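PDB 1Y89: devB protein, which probably acts as a 6-phosphogluconolactonase, hydrolysing 6-phosphogluconolactone to 6-phosphogluconate in the pentose phosphate pathway. Local coordinates for residues A49-P52 against Y53-D56; P124-G128 against T129-D133; V174-A178 against K179-A183. One frame throughout, in Å; residues are numbered along the deposited sequence.

Contact 1: residues A49-P52 against Y53-D56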
loop_
_atom_site.group_PDB
_atom_site.type_symbol
_atom_site.label_atom_id
_atom_site.label_comp_id
_atom_site.label_asym_id
_atom_site.label_seq_id
_atom_site.Cartn_x
_atom_site.Cartn_y
_atom_site.Cartn_z
ATOM N N ALA A 49 1.956 4.997 -22.843
ATOM C CA ALA A 49 2.403 5.378 -24.185
ATOM C C ALA A 49 3.165 6.711 -24.204
ATOM O O ALA A 49 3.718 7.111 -25.235
ATOM C CB ALA A 49 1.168 5.451 -25.156
ATOM N N SER A 50 3.169 7.438 -23.090
ATOM C CA SER A 50 3.853 8.738 -23.040
ATOM C C SER A 50 5.291 8.513 -22.592
ATOM O O SER A 50 5.619 7.470 -22.006
ATOM C CB SER A 50 3.195 9.651 -21.991
ATOM O OG SER A 50 3.495 9.157 -20.687
ATOM N N GLN A 51 6.136 9.499 -22.827
ATOM C CA GLN A 51 7.459 9.524 -22.190
ATOM C C GLN A 51 7.302 9.757 -20.687
ATOM O O GLN A 51 6.469 10.587 -20.282
ATOM C CB GLN A 51 8.346 10.614 -22.819
ATOM C CG GLN A 51 8.642 10.355 -24.312
ATOM C CD GLN A 51 9.082 8.896 -24.632
ATOM O OE1 GLN A 51 9.817 8.255 -23.862
ATOM N NE2 GLN A 51 8.606 8.370 -25.753
ATOM N N PRO A 52 8.133 9.081 -19.860
ATOM C CA PRO A 52 9.269 8.229 -20.266
ATOM C C PRO A 52 8.903 6.730 -20.398
ATOM O O PRO A 52 9.739 5.941 -20.852
ATOM C CB PRO A 52 10.252 8.407 -19.103
ATOM C CG PRO A 52 9.345 8.515 -17.890
ATOM C CD PRO A 52 8.012 9.139 -18.387
ATOM N N TYR A 53 7.673 6.371 -20.046
ATOM C CA TYR A 53 7.233 4.957 -20.002
ATOM C C TYR A 53 7.372 4.206 -21.306
ATOM O O TYR A 53 7.825 3.047 -21.307
ATOM C CB TYR A 53 5.797 4.839 -19.458
ATOM C CG TYR A 53 5.692 5.411 -18.057
ATOM C CD1 TYR A 53 6.179 4.706 -16.969
ATOM C CD2 TYR A 53 5.187 6.710 -17.845
ATOM C CE1 TYR A 53 6.121 5.245 -15.648
ATOM C CE2 TYR A 53 5.131 7.267 -16.535
ATOM C CZ TYR A 53 5.587 6.517 -15.452
ATOM O OH TYR A 53 5.525 7.008 -14.176
ATOM N N ALA A 54 6.989 4.858 -22.408
ATOM C CA ALA A 54 6.999 4.214 -23.729
ATOM C C ALA A 54 8.394 3.620 -24.009
ATOM O O ALA A 54 8.530 2.515 -24.532
ATOM C CB ALA A 54 6.616 5.240 -24.847
ATOM N N ASN A 55 9.418 4.363 -23.646
ATOM C CA ASN A 55 10.780 3.913 -23.920
ATOM C C ASN A 55 11.483 3.173 -22.781
ATOM O O ASN A 55 12.305 2.304 -23.051
ATOM C CB ASN A 55 11.631 5.088 -24.437
ATOM C CG ASN A 55 11.287 5.444 -25.893
ATOM O OD1 ASN A 55 10.608 6.436 -26.161
ATOM N ND2 ASN A 55 11.718 4.593 -26.836
ATOM N N ASP A 56 11.177 3.529 -21.527
ATOM C CA ASP A 56 11.886 2.955 -20.386
ATOM C C ASP A 56 11.324 1.595 -19.964
ATOM O O ASP A 56 12.047 0.768 -19.400
ATOM C CB ASP A 56 11.841 3.898 -19.188
ATOM C CG ASP A 56 12.678 5.169 -19.401
ATOM O OD1 ASP A 56 13.330 5.302 -20.448
ATOM O OD2 ASP A 56 12.652 6.024 -18.511
#
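Pro-52 and Tyr-53 lie side by side and point the same way. Pro-52 CD approaches the Tyr-53 ring obliquely, 3.8 Å from Tyr-53 CD2. The peptide bond before Pro-52 is cis, which folds the chain sharply just ahead of helix 53-56. Pro-52 O then takes the amide N of Asp-56 at 2.9 Å, with an N-H...O angle of 155°. Asn-55 N adds only a weak bond to the same oxygen. Asp-56 crosses Pro-52 at a slant, its OD2 3.4 Å from Pro-52 CB. Ala-54 N is hydrogen-bonded to Ser-50 O (3.0 Å). Ala-54 CB points back at the loop and meets Ala-49 O at 3.5 Å. Gln-51 bends at chi2 (-47°), which brings its amide back to the helix. Gln-51 NE2 gives a bent hydrogen bond (133°) to Asn-55 OD1 at 2.8 Å, in the plane of that carbonyl. OD1 itself is tilted from the Gln-51 amide plane. This is a surface turn linking helix 39-48 to the short helix 53-56. Ser-50 OG is hydrogen-bonded to Leu-47 O. Tyr-53 lies against Lys-15 and Ala-18 of helix 10-25, and its OH is hydrogen-bonded to Asp-19.

Contact 2: residues P124-G128 against T129-D133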
loop_
_atom_site.group_PDB
_atom_site.type_symbol
_atom_site.label_atom_id
_atom_site.label_comp_id
_atom_site.label_asym_id
_atom_site.label_seq_id
_atom_site.Cartn_x
_atom_site.Cartn_y
_atom_site.Cartn_z
ATOM N N PRO A 124 3.399 -19.837 -15.150
ATOM C CA PRO A 124 3.654 -20.815 -14.077
ATOM C C PRO A 124 2.394 -21.048 -13.264
ATOM O O PRO A 124 1.644 -20.100 -12.972
ATOM C CB PRO A 124 4.715 -20.121 -13.216
ATOM C CG PRO A 124 5.437 -19.211 -14.195
ATOM C CD PRO A 124 4.355 -18.716 -15.126
ATOM N N THR A 125 2.152 -22.308 -12.909
ATOM C CA THR A 125 0.917 -22.683 -12.231
ATOM C C THR A 125 1.161 -23.074 -10.776
ATOM O O THR A 125 2.303 -23.347 -10.370
ATOM C CB THR A 125 0.254 -23.861 -12.946
ATOM O OG1 THR A 125 1.202 -24.939 -13.020
ATOM C CG2 THR A 125 -0.157 -23.460 -14.371
ATOM N N GLU A 126 0.074 -23.113 -10.012
ATOM C CA GLU A 126 0.056 -23.580 -8.644
ATOM C C GLU A 126 -1.230 -24.380 -8.524
ATOM O O GLU A 126 -2.319 -23.852 -8.751
ATOM C CB GLU A 126 0.086 -22.416 -7.639
ATOM C CG GLU A 126 0.449 -22.864 -6.223
ATOM C CD GLU A 126 0.349 -21.752 -5.160
ATOM O OE1 GLU A 126 0.164 -20.540 -5.514
ATOM O OE2 GLU A 126 0.465 -22.121 -3.951
ATOM N N ASN A 127 -1.088 -25.673 -8.220
ATOM C CA ASN A 127 -2.235 -26.599 -8.180
ATOM C C ASN A 127 -3.001 -26.570 -9.485
ATOM O O ASN A 127 -4.226 -26.652 -9.481
ATOM C CB ASN A 127 -3.182 -26.265 -7.017
ATOM C CG ASN A 127 -2.571 -26.563 -5.657
ATOM O OD1 ASN A 127 -2.201 -27.691 -5.373
ATOM N ND2 ASN A 127 -2.460 -25.543 -4.809
ATOM N N GLY A 128 -2.278 -26.444 -10.601
ATOM C CA GLY A 128 -2.894 -26.418 -11.935
ATOM C C GLY A 128 -3.357 -25.061 -12.452
ATOM O O GLY A 128 -3.671 -24.908 -13.640
ATOM N N THR A 129 -3.433 -24.063 -11.569
ATOM C CA THR A 129 -3.999 -22.780 -11.946
ATOM C C THR A 129 -2.855 -21.820 -12.271
ATOM O O THR A 129 -1.908 -21.694 -11.475
ATOM C CB THR A 129 -4.872 -22.214 -10.809
ATOM O OG1 THR A 129 -5.820 -23.222 -10.390
ATOM C CG2 THR A 129 -5.604 -20.918 -11.227
ATOM N N PRO A 130 -2.926 -21.147 -13.445
ATOM C CA PRO A 130 -1.923 -20.111 -13.756
ATOM C C PRO A 130 -1.941 -19.031 -12.687
ATOM O O PRO A 130 -3.031 -18.544 -12.285
ATOM C CB PRO A 130 -2.418 -19.526 -15.087
ATOM C CG PRO A 130 -3.821 -20.008 -15.251
ATOM C CD PRO A 130 -3.897 -21.313 -14.543
ATOM N N VAL A 131 -0.746 -18.649 -12.252
ATOM C CA VAL A 131 -0.603 -17.650 -11.204
ATOM C C VAL A 131 -0.188 -16.301 -11.851
ATOM O O VAL A 131 0.949 -16.111 -12.272
ATOM C CB VAL A 131 0.398 -18.124 -10.140
ATOM C CG1 VAL A 131 0.684 -16.980 -9.094
ATOM C CG2 VAL A 131 -0.119 -19.433 -9.459
ATOM N N PHE A 132 -1.142 -15.385 -11.979
ATOM C CA PHE A 132 -0.819 -14.068 -12.507
ATOM C C PHE A 132 0.016 -13.294 -11.510
ATOM O O PHE A 132 -0.188 -13.387 -10.284
ATOM C CB PHE A 132 -2.091 -13.289 -12.891
ATOM C CG PHE A 132 -2.581 -13.638 -14.284
ATOM C CD1 PHE A 132 -3.290 -14.820 -14.513
ATOM C CD2 PHE A 132 -2.255 -12.820 -15.363
ATOM C CE1 PHE A 132 -3.690 -15.186 -15.800
ATOM C CE2 PHE A 132 -2.643 -13.149 -16.674
ATOM C CZ PHE A 132 -3.363 -14.306 -16.904
ATOM N N ASP A 133 0.957 -12.540 -12.047
ATOM C CA ASP A 133 1.724 -11.604 -11.215
ATOM C C ASP A 133 0.847 -10.445 -10.779
ATOM O O ASP A 133 0.991 -9.951 -9.651
ATOM C CB ASP A 133 2.955 -11.088 -11.967
ATOM C CG ASP A 133 3.957 -12.184 -12.234
ATOM O OD1 ASP A 133 4.724 -12.529 -11.307
ATOM O OD2 ASP A 133 3.955 -12.722 -13.358
HETATM O O HOH W 1 -6.489 -25.557 -11.549
#
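Val-131 packs against Glu-126 near the open end of a hairpin. Val-131 CG2 touches Glu-126 CB at 3.5 Å, and the two side chains meet at a slant. Val-131 CG1 is anti to the backbone N (chi1 173°), while CG2 stands beside that nitrogen and faces Glu-126. The backbone is close here too. Val-131 N bonds to Pro-124 O at 2.9 Å. Next along, Thr-129 O accepts Glu-126 N at 2.8 Å. Thr-129 O also has a CA-H...O contact with Thr-125 CA at 3.1 Å. The other bond of the pair, Thr-129 N to Glu-126 O, is 3.0 Å long.

These contacts define a tight two-residue beta hairpin. Glu-126 and Thr-129 form the antiparallel hydrogen-bonded pair, and Asn-127 and Gly-128 make the type I' turn between them. Thr-125 and Pro-130 form the non-hydrogen-bonded pair, and their side chains diverge. Gly-128 has backbone angles at which a CB would press on Asn-127 O, so glycine fits the turn.

The tight side is the second strand. Thr-129 is buried and touches Lys-179 and Ala-183 of helix 178-183. Pro-130 is buried against Ile-123 and Leu-160 of loops and Met-119 of helix 108-122. The first strand and the turn are looser. Asn-127 is exposed, and its side chain makes no contact with the second strand. A water bridges the two sides there. It donates to Asn-127 O at 3.3 Å and is hydrogen-bonded to Thr-129 OG1 at 2.7 Å. Glu-126, also exposed, runs out extended from CB (chi1 -164°). Thr-125 is exposed as well, with CG2 near Pro-130 N. Beyond the hairpin, Asp-133 forms a salt bridge with Lys-185.

Contact 3: residues V174-A178 against K179-A183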
loop_
_atom_site.group_PDB
_atom_site.type_symbol
_atom_site.label_atom_id
_atom_site.label_comp_id
_atom_site.label_asym_id
_atom_site.label_seq_id
_atom_site.Cartn_x
_atom_site.Cartn_y
_atom_site.Cartn_z
ATOM N N VAL A 174 -15.934 -13.417 -22.994
ATOM C CA VAL A 174 -15.093 -14.490 -22.426
ATOM C C VAL A 174 -14.417 -13.880 -21.199
ATOM O O VAL A 174 -13.882 -12.772 -21.276
ATOM C CB VAL A 174 -14.049 -14.984 -23.452
ATOM C CG1 VAL A 174 -13.031 -15.942 -22.787
ATOM C CG2 VAL A 174 -14.773 -15.646 -24.632
ATOM N N SER A 175 -14.502 -14.573 -20.064
ATOM C CA SER A 175 -13.978 -14.043 -18.825
ATOM C C SER A 175 -13.066 -15.029 -18.137
ATOM O O SER A 175 -13.286 -16.237 -18.225
ATOM C CB SER A 175 -15.128 -13.717 -17.875
ATOM O OG SER A 175 -14.680 -13.019 -16.713
ATOM N N LYS A 176 -12.069 -14.521 -17.420
ATOM C CA LYS A 176 -11.441 -15.334 -16.375
ATOM C C LYS A 176 -12.513 -15.761 -15.384
ATOM O O LYS A 176 -13.491 -15.019 -15.181
ATOM C CB LYS A 176 -10.407 -14.510 -15.600
ATOM C CG LYS A 176 -9.097 -14.299 -16.362
ATOM C CD LYS A 176 -8.041 -13.655 -15.403
ATOM C CE LYS A 176 -6.633 -13.518 -16.029
ATOM N NZ LYS A 176 -6.536 -12.760 -17.314
ATOM N N THR A 177 -12.344 -16.938 -14.764
ATOM C CA THR A 177 -13.220 -17.324 -13.666
ATOM C C THR A 177 -12.685 -16.764 -12.346
ATOM O O THR A 177 -11.522 -16.317 -12.278
ATOM C CB THR A 177 -13.295 -18.847 -13.522
ATOM O OG1 THR A 177 -11.961 -19.362 -13.365
ATOM C CG2 THR A 177 -13.982 -19.451 -14.749
ATOM N N ALA A 178 -13.511 -16.818 -11.296
ATOM C CA ALA A 178 -13.080 -16.345 -9.956
ATOM C C ALA A 178 -11.784 -17.049 -9.497
ATOM O O ALA A 178 -10.901 -16.444 -8.876
ATOM C CB ALA A 178 -14.189 -16.567 -8.933
ATOM N N LYS A 179 -11.687 -18.336 -9.820
ATOM C CA LYS A 179 -10.543 -19.152 -9.445
ATOM C C LYS A 179 -9.215 -18.564 -9.905
ATOM O O LYS A 179 -8.217 -18.588 -9.156
ATOM C CB LYS A 179 -10.732 -20.538 -10.071
ATOM C CG LYS A 179 -9.576 -21.453 -9.941
ATOM C CD LYS A 179 -10.015 -22.803 -10.585
ATOM C CE LYS A 179 -8.966 -23.832 -10.420
ATOM N NZ LYS A 179 -9.429 -25.217 -10.863
ATOM N N VAL A 180 -9.177 -18.060 -11.139
ATOM C CA VAL A 180 -7.925 -17.454 -11.618
ATOM C C VAL A 180 -7.606 -16.155 -10.840
ATOM O O VAL A 180 -6.445 -15.889 -10.453
ATOM C CB VAL A 180 -7.998 -17.183 -13.140
ATOM C CG1 VAL A 180 -6.732 -16.475 -13.631
ATOM C CG2 VAL A 180 -8.241 -18.548 -13.897
ATOM N N LEU A 181 -8.618 -15.315 -10.621
ATOM C CA LEU A 181 -8.379 -14.123 -9.783
ATOM C C LEU A 181 -7.872 -14.439 -8.382
ATOM O O LEU A 181 -6.944 -13.795 -7.883
ATOM C CB LEU A 181 -9.643 -13.249 -9.684
ATOM C CG LEU A 181 -9.980 -12.301 -10.819
ATOM C CD1 LEU A 181 -9.854 -12.933 -12.220
ATOM C CD2 LEU A 181 -11.448 -11.707 -10.601
ATOM N N GLN A 182 -8.475 -15.439 -7.753
ATOM C CA GLN A 182 -8.097 -15.860 -6.414
ATOM C C GLN A 182 -6.663 -16.438 -6.350
ATOM O O GLN A 182 -5.985 -16.322 -5.319
ATOM C CB GLN A 182 -9.123 -16.894 -5.913
ATOM C CG GLN A 182 -10.527 -16.316 -5.653
ATOM C CD GLN A 182 -11.613 -17.403 -5.546
ATOM O OE1 GLN A 182 -11.491 -18.474 -6.143
ATOM N NE2 GLN A 182 -12.698 -17.105 -4.816
ATOM N N ALA A 183 -6.202 -17.050 -7.448
ATOM C CA ALA A 183 -4.850 -17.623 -7.498
ATOM C C ALA A 183 -3.713 -16.630 -7.758
ATOM O O ALA A 183 -2.523 -16.981 -7.652
ATOM C CB ALA A 183 -4.818 -18.763 -8.534
#
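Ala-178 O accepts Gln-182 N at 2.9 Å, with an N-H...O angle of 164°. The Gln-182 side chain also folds towards this oxygen. Gln-182 CG stands beside its own backbone N (chi1 -68°) and comes to 3.2 Å from Ala-178 O. The carbonyl before it is held less firmly. Thr-177 O has Val-180 N at 3.1 Å and Leu-181 N at 3.5 Å. Both bonds are weak, the first because it is strongly bent and the second because it is long.

Thr-177 is the N-cap residue, where strand 172-176 gives way to helix 178-183. Its OG1 is hydrogen-bonded to Asn-159 O. Thr-177 OG1 is 3.7 Å from Lys-179 CB, and the two side chains run side by side. The strand itself lies in the mixed sheet, between strands 62-70 and 161-165 and antiparallel to both. Ser-175 OG gives a hydrogen bond to Lys-176 O at 2.8 Å, and it is also bonded to Ser-147 N.

Lys-176 carries the apolar part of the junction. Its aliphatic chain crosses Val-180 at about a right angle and Leu-181 at a slant. Lys-176 CD lies 3.6 Å from Val-180 CG1 and 3.7 Å from Leu-181 CD1. The chain is extended through chi3 and bends only at chi4 (56°), which turns the ammonium aside from the helix. The buried NZ is hydrogen-bonded to Ser-34 OG and weakly to Trp-66 O, and the Phe-132 ring is its cation-pi partner. Lys-179 runs out extended in a different direction, and its NZ is hydrogen-bonded to Ala-158 O. Leu-181 also touches Ile-135 and Leu-137 of strand 134-137.

Overall arrangement
Contacts 2 and 3 are neighbours, with centres 11 Å apart. The hairpin of contact 2 rests on the helix of contact 3. Thr-129 CG2 meets Ala-183 CB at 3.5 Å, and Thr-129 OG1 comes to 3.2 Å from Lys-179 CE. Val-131 CG1 also packs on Ala-183 O at 3.5 Å. Contact 1 stands apart. Its centre is 30 Å from each of the others, and it lies on the opposite side of the chain's centre from contact 3. Its nearest atoms are about 17 Å from contact 2 and about 20 Å from contact 3. A bound polyether lies about 11 Å from the Tyr-53 side chain.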